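Local coordinates for protein cystatin-F (Homo sapiens, PDB 2CH9) that inhibits papain and cathepsin L, more weakly than other cystatins, forms a disulfide-linked homodimer, and may play a role in immune regulation, at residues 64-77 with 99-112. Sequence-based numbering, arbitrary orientation.
Sequences VKGLKYMLEVEIGR and LKQTLSCYSEVWVV
W110 and V64 show how a side chain can tie a hairpin loop to the strand beside it in the sheet, 102-112: indole NE1 donates to V64 O at 2.9 Å, almost in line with the carbonyl bond (C=O...N 170°), while CG2 of V112 sits above one ring face, toward its rim. CG of W110 stands anti to the backbone N (chi1 -175°), which swings the indole across to the loop. At the far end, the R77 guanidinium lays one face on CB of Q101, and NH1 gives a bond of 2.7 Å to L99 O, which lies in the guanidinium plane although NH1 itself sits above the carbonyl plane; R77 NH2 forms a salt bridge to D47. Replacing R77 by alanine would probably leave L99 O without this donor and the D47 carboxylate without its partner. Between these ends, K68 NZ meets E108 OE1 at 3.1 Å from above the carboxylate plane, and Y106 OH donates to the anti lone pair of E108 OE2 at 2.7 Å, so E108 is gripped through both oxygens. Y106 OH also rests 3.3 Å from M70 CB. These side chains sit on the antiparallel ladder of the cystatin sheet, strands 67-77 and 102-112 paired from L67-V111 to G76-T102; V64, K65 and G66, in the first hairpin loop, belong to the secondary area of contact with target proteases (62-66). The sheet face opposite K68 and E108 carries Y69, V109 and I75 against helix 28-44; there I75 CD1 touches C105 SG at 3.8 Å, and a disulfide to C125 fixes that sulfur to strand 117-126. S107 OG, beside L71 CB, hydrogen-bonds to S37 of the helix.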
loop_
_atom_site.group_PDB
_atom_site.type_symbol
_atom_site.label_atom_id
_atom_site.label_comp_id
_atom_site.label_asym_id
_atom_site.label_seq_id
_atom_site.Cartn_x
_atom_site.Cartn_y
_atom_site.Cartn_z
ATOM N N VAL A 64 -7.222 5.756 -6.096
ATOM C CA VAL A 64 -6.650 6.900 -5.391
ATOM C C VAL A 64 -6.241 7.960 -6.412
ATOM O O VAL A 64 -5.139 7.934 -6.959
ATOM C CB VAL A 64 -5.555 6.476 -4.329
ATOM C CG1 VAL A 64 -4.698 5.312 -4.826
ATOM C CG2 VAL A 64 -4.728 7.649 -3.835
ATOM N N LYS A 65 -7.187 8.855 -6.702
ATOM C CA LYS A 65 -7.036 9.865 -7.753
ATOM C C LYS A 65 -6.365 9.246 -8.986
ATOM O O LYS A 65 -5.441 9.830 -9.573
ATOM C CB LYS A 65 -6.208 11.055 -7.248
ATOM C CG LYS A 65 -6.585 11.605 -5.867
ATOM C CD LYS A 65 -7.719 12.621 -5.944
ATOM C CE LYS A 65 -7.563 13.733 -4.886
ATOM N NZ LYS A 65 -7.794 13.289 -3.469
ATOM N N GLY A 66 -6.848 8.073 -9.382
ATOM C CA GLY A 66 -6.170 7.226 -10.355
ATOM C C GLY A 66 -6.234 5.802 -9.841
ATOM O O GLY A 66 -6.980 5.507 -8.906
ATOM N N LEU A 67 -5.436 4.927 -10.438
ATOM C CA LEU A 67 -5.432 3.511 -10.090
ATOM C C LEU A 67 -4.101 3.074 -9.497
ATOM O O LEU A 67 -3.055 3.194 -10.140
ATOM C CB LEU A 67 -5.749 2.657 -11.328
ATOM C CG LEU A 67 -7.166 2.790 -11.944
ATOM C CD1 LEU A 67 -7.415 1.755 -13.020
ATOM C CD2 LEU A 67 -8.267 2.697 -10.903
ATOM N N LYS A 68 -4.136 2.577 -8.269
ATOM C CA LYS A 68 -2.933 2.018 -7.646
ATOM C C LYS A 68 -3.030 0.497 -7.665
ATOM O O LYS A 68 -3.966 -0.092 -7.090
ATOM C CB LYS A 68 -2.776 2.510 -6.204
ATOM C CG LYS A 68 -1.446 2.119 -5.558
ATOM C CD LYS A 68 -1.516 2.151 -4.063
ATOM C CE LYS A 68 -0.271 2.812 -3.515
ATOM N NZ LYS A 68 -0.002 2.508 -2.085
ATOM N N TYR A 69 -2.082 -0.140 -8.347
ATOM C CA TYR A 69 -2.033 -1.601 -8.406
ATOM C C TYR A 69 -1.109 -2.131 -7.349
ATOM O O TYR A 69 -0.036 -1.578 -7.116
ATOM C CB TYR A 69 -1.588 -2.075 -9.781
ATOM C CG TYR A 69 -2.569 -1.705 -10.857
ATOM C CD1 TYR A 69 -3.685 -2.507 -11.121
ATOM C CD2 TYR A 69 -2.418 -0.527 -11.583
ATOM C CE1 TYR A 69 -4.595 -2.149 -12.102
ATOM C CE2 TYR A 69 -3.331 -0.168 -12.561
ATOM C CZ TYR A 69 -4.405 -0.977 -12.815
ATOM O OH TYR A 69 -5.284 -0.607 -13.799
ATOM N N MET A 70 -1.547 -3.163 -6.644
ATOM C CA MET A 70 -0.659 -3.874 -5.732
ATOM C C MET A 70 -0.506 -5.256 -6.344
ATOM O O MET A 70 -1.495 -5.986 -6.453
ATOM C CB MET A 70 -1.268 -3.951 -4.325
ATOM C CG MET A 70 -1.589 -2.588 -3.761
ATOM S SD MET A 70 -2.517 -2.667 -2.236
ATOM C CE MET A 70 -2.353 -0.961 -1.690
ATOM N N LEU A 71 0.715 -5.606 -6.746
ATOM C CA LEU A 71 0.934 -6.785 -7.581
ATOM C C LEU A 71 1.945 -7.740 -6.988
ATOM O O LEU A 71 2.942 -7.326 -6.404
ATOM C CB LEU A 71 1.410 -6.396 -8.982
ATOM C CG LEU A 71 0.626 -5.392 -9.819
ATOM C CD1 LEU A 71 1.325 -5.243 -11.147
ATOM C CD2 LEU A 71 -0.838 -5.833 -10.039
ATOM N N GLU A 72 1.652 -9.028 -7.144
ATOM C CA GLU A 72 2.600 -10.096 -6.915
ATOM C C GLU A 72 2.933 -10.632 -8.310
ATOM O O GLU A 72 2.100 -11.248 -8.967
ATOM C CB GLU A 72 1.978 -11.186 -6.038
ATOM C CG GLU A 72 2.926 -12.270 -5.605
ATOM C CD GLU A 72 2.226 -13.338 -4.775
ATOM O OE1 GLU A 72 1.447 -14.150 -5.348
ATOM O OE2 GLU A 72 2.449 -13.380 -3.544
ATOM N N VAL A 73 4.157 -10.382 -8.747
ATOM C CA VAL A 73 4.551 -10.602 -10.136
ATOM C C VAL A 73 5.911 -11.318 -10.173
ATOM O O VAL A 73 6.816 -10.974 -9.413
ATOM C CB VAL A 73 4.575 -9.252 -10.929
ATOM C CG1 VAL A 73 5.235 -8.142 -10.119
ATOM C CG2 VAL A 73 5.234 -9.408 -12.299
ATOM N N GLU A 74 6.029 -12.356 -10.992
ATOM C CA GLU A 74 7.313 -12.989 -11.219
ATOM C C GLU A 74 7.975 -12.358 -12.443
ATOM O O GLU A 74 7.306 -12.059 -13.431
ATOM C CB GLU A 74 7.164 -14.501 -11.391
ATOM C CG GLU A 74 6.910 -15.241 -10.075
ATOM C CD GLU A 74 6.450 -16.673 -10.277
ATOM O OE1 GLU A 74 6.779 -17.281 -11.324
ATOM O OE2 GLU A 74 5.756 -17.204 -9.382
ATOM N N ILE A 75 9.282 -12.131 -12.358
ATOM C CA ILE A 75 10.044 -11.603 -13.487
ATOM C C ILE A 75 11.182 -12.552 -13.836
ATOM O O ILE A 75 11.700 -13.244 -12.962
ATOM C CB ILE A 75 10.576 -10.183 -13.215
ATOM C CG1 ILE A 75 11.588 -10.178 -12.059
ATOM C CG2 ILE A 75 9.407 -9.223 -12.922
ATOM C CD1 ILE A 75 12.344 -8.868 -11.933
ATOM N N GLY A 76 11.547 -12.598 -15.115
ATOM C CA GLY A 76 12.585 -13.503 -15.581
ATOM C C GLY A 76 13.548 -12.857 -16.557
ATOM O O GLY A 76 13.169 -11.953 -17.312
ATOM N N ARG A 77 14.796 -13.325 -16.544
ATOM C CA ARG A 77 15.812 -12.801 -17.449
ATOM C C ARG A 77 15.504 -13.209 -18.889
ATOM O O ARG A 77 15.187 -14.368 -19.155
ATOM C CB ARG A 77 17.209 -13.265 -17.035
ATOM C CG ARG A 77 18.314 -12.601 -17.844
ATOM C CD ARG A 77 19.698 -13.133 -17.513
ATOM N NE ARG A 77 20.269 -12.531 -16.307
ATOM C CZ ARG A 77 20.748 -13.217 -15.273
ATOM N NH1 ARG A 77 20.746 -14.546 -15.285
ATOM N NH2 ARG A 77 21.248 -12.575 -14.223
ATOM N N LEU A 99 21.885 -19.129 -17.476
ATOM C CA LEU A 99 21.463 -17.737 -17.575
ATOM C C LEU A 99 20.013 -17.523 -17.136
ATOM O O LEU A 99 19.581 -16.386 -16.955
ATOM C CB LEU A 99 21.720 -17.188 -18.989
ATOM C CG LEU A 99 23.189 -17.104 -19.436
ATOM C CD1 LEU A 99 23.296 -16.771 -20.920
ATOM C CD2 LEU A 99 23.989 -16.105 -18.595
ATOM N N LYS A 100 19.270 -18.618 -16.968
ATOM C CA LYS A 100 17.914 -18.563 -16.415
ATOM C C LYS A 100 17.932 -17.996 -14.998
ATOM O O LYS A 100 18.615 -18.527 -14.119
ATOM C CB LYS A 100 17.278 -19.956 -16.377
ATOM C CG LYS A 100 16.475 -20.358 -17.606
ATOM C CD LYS A 100 15.307 -21.270 -17.197
ATOM C CE LYS A 100 14.677 -21.993 -18.391
ATOM N NZ LYS A 100 15.473 -23.175 -18.852
ATOM N N GLN A 101 17.192 -16.911 -14.789
ATOM C CA GLN A 101 17.017 -16.333 -13.457
ATOM C C GLN A 101 15.617 -15.758 -13.295
ATOM O O GLN A 101 15.158 -14.973 -14.132
ATOM C CB GLN A 101 18.075 -15.265 -13.163
ATOM C CG GLN A 101 17.854 -14.556 -11.834
ATOM C CD GLN A 101 19.112 -13.941 -11.259
ATOM O OE1 GLN A 101 19.150 -12.743 -10.959
ATOM N NE2 GLN A 101 20.151 -14.756 -11.091
ATOM N N THR A 102 14.948 -16.161 -12.217
ATOM C CA THR A 102 13.622 -15.661 -11.903
ATOM C C THR A 102 13.611 -15.014 -10.526
ATOM O O THR A 102 14.280 -15.483 -9.603
ATOM C CB THR A 102 12.560 -16.782 -11.982
ATOM O OG1 THR A 102 12.630 -17.412 -13.263
ATOM C CG2 THR A 102 11.150 -16.230 -11.803
ATOM N N LEU A 103 12.858 -13.926 -10.405
ATOM C CA LEU A 103 12.627 -13.280 -9.119
ATOM C C LEU A 103 11.146 -13.175 -8.833
ATOM O O LEU A 103 10.341 -13.004 -9.753
ATOM C CB LEU A 103 13.233 -11.875 -9.086
ATOM C CG LEU A 103 14.759 -11.760 -9.032
ATOM C CD1 LEU A 103 15.327 -11.644 -10.444
ATOM C CD2 LEU A 103 15.169 -10.563 -8.198
ATOM N N SER A 104 10.803 -13.278 -7.551
ATOM C CA SER A 104 9.467 -12.976 -7.062
ATOM C C SER A 104 9.456 -11.562 -6.518
ATOM O O SER A 104 10.224 -11.234 -5.602
ATOM C CB SER A 104 9.050 -13.937 -5.941
ATOM O OG SER A 104 9.002 -15.281 -6.389
ATOM N N CYS A 105 8.579 -10.735 -7.075
ATOM C CA CYS A 105 8.473 -9.339 -6.681
ATOM C C CYS A 105 7.104 -8.986 -6.110
ATOM O O CYS A 105 6.097 -9.617 -6.424
ATOM C CB CYS A 105 8.752 -8.422 -7.879
ATOM S SG CYS A 105 10.346 -8.655 -8.662
ATOM N N TYR A 106 7.089 -7.974 -5.256
ATOM C CA TYR A 106 5.882 -7.256 -4.930
ATOM C C TYR A 106 6.065 -5.834 -5.449
ATOM O O TYR A 106 7.112 -5.216 -5.245
ATOM C CB TYR A 106 5.628 -7.245 -3.415
ATOM C CG TYR A 106 4.469 -6.340 -3.057
ATOM C CD1 TYR A 106 3.145 -6.768 -3.227
ATOM C CD2 TYR A 106 4.689 -5.030 -2.593
ATOM C CE1 TYR A 106 2.079 -5.939 -2.936
ATOM C CE2 TYR A 106 3.615 -4.191 -2.294
ATOM C CZ TYR A 106 2.314 -4.659 -2.463
ATOM O OH TYR A 106 1.249 -3.845 -2.168
ATOM N N SER A 107 5.054 -5.315 -6.129
ATOM C CA SER A 107 5.101 -3.940 -6.554
ATOM C C SER A 107 3.805 -3.172 -6.305
ATOM O O SER A 107 2.708 -3.754 -6.222
ATOM C CB SER A 107 5.478 -3.845 -8.035
ATOM O OG SER A 107 4.404 -4.274 -8.840
ATOM N N GLU A 108 3.956 -1.855 -6.179
ATOM C CA GLU A 108 2.831 -0.931 -6.237
ATOM C C GLU A 108 3.105 0.006 -7.390
ATOM O O GLU A 108 4.225 0.509 -7.540
ATOM C CB GLU A 108 2.664 -0.190 -4.915
ATOM C CG GLU A 108 2.156 -1.118 -3.823
ATOM C CD GLU A 108 2.137 -0.532 -2.431
ATOM O OE1 GLU A 108 2.505 0.657 -2.217
ATOM O OE2 GLU A 108 1.745 -1.292 -1.521
ATOM N N VAL A 109 2.086 0.202 -8.221
ATOM C CA VAL A 109 2.195 0.966 -9.448
ATOM C C VAL A 109 0.993 1.895 -9.479
ATOM O O VAL A 109 -0.165 1.435 -9.401
ATOM C CB VAL A 109 2.104 0.037 -10.686
ATOM C CG1 VAL A 109 2.137 0.842 -11.968
ATOM C CG2 VAL A 109 3.213 -1.021 -10.669
ATOM N N TRP A 110 1.255 3.192 -9.581
ATOM C CA TRP A 110 0.195 4.194 -9.606
ATOM C C TRP A 110 0.048 4.718 -11.025
ATOM O O TRP A 110 1.017 5.224 -11.606
ATOM C CB TRP A 110 0.519 5.341 -8.639
ATOM C CG TRP A 110 -0.580 6.380 -8.508
ATOM C CD1 TRP A 110 -1.916 6.158 -8.249
ATOM C CD2 TRP A 110 -0.427 7.800 -8.609
ATOM N NE1 TRP A 110 -2.591 7.351 -8.191
ATOM C CE2 TRP A 110 -1.707 8.376 -8.406
ATOM C CE3 TRP A 110 0.666 8.642 -8.833
ATOM C CZ2 TRP A 110 -1.920 9.761 -8.437
ATOM C CZ3 TRP A 110 0.454 10.009 -8.867
ATOM C CH2 TRP A 110 -0.834 10.557 -8.667
ATOM N N VAL A 111 -1.144 4.573 -11.595
ATOM C CA VAL A 111 -1.364 4.964 -12.989
ATOM C C VAL A 111 -2.500 5.972 -13.063
ATOM O O VAL A 111 -3.586 5.732 -12.519
ATOM C CB VAL A 111 -1.662 3.743 -13.893
ATOM C CG1 VAL A 111 -1.751 4.149 -15.366
ATOM C CG2 VAL A 111 -0.598 2.667 -13.694
ATOM N N VAL A 112 -2.231 7.112 -13.692
ATOM C CA VAL A 112 -3.268 8.107 -13.945
ATOM C C VAL A 112 -3.408 8.321 -15.466
ATOM O O VAL A 112 -2.779 9.222 -16.030
ATOM C CB VAL A 112 -3.015 9.438 -13.196
ATOM C CG1 VAL A 112 -4.263 10.296 -13.224
ATOM C CG2 VAL A 112 -2.620 9.174 -11.746
HETATM O O HOH W 1 0.428 0.447 0.057
HETATM O O HOH W 2 15.218 -16.694 -17.176
#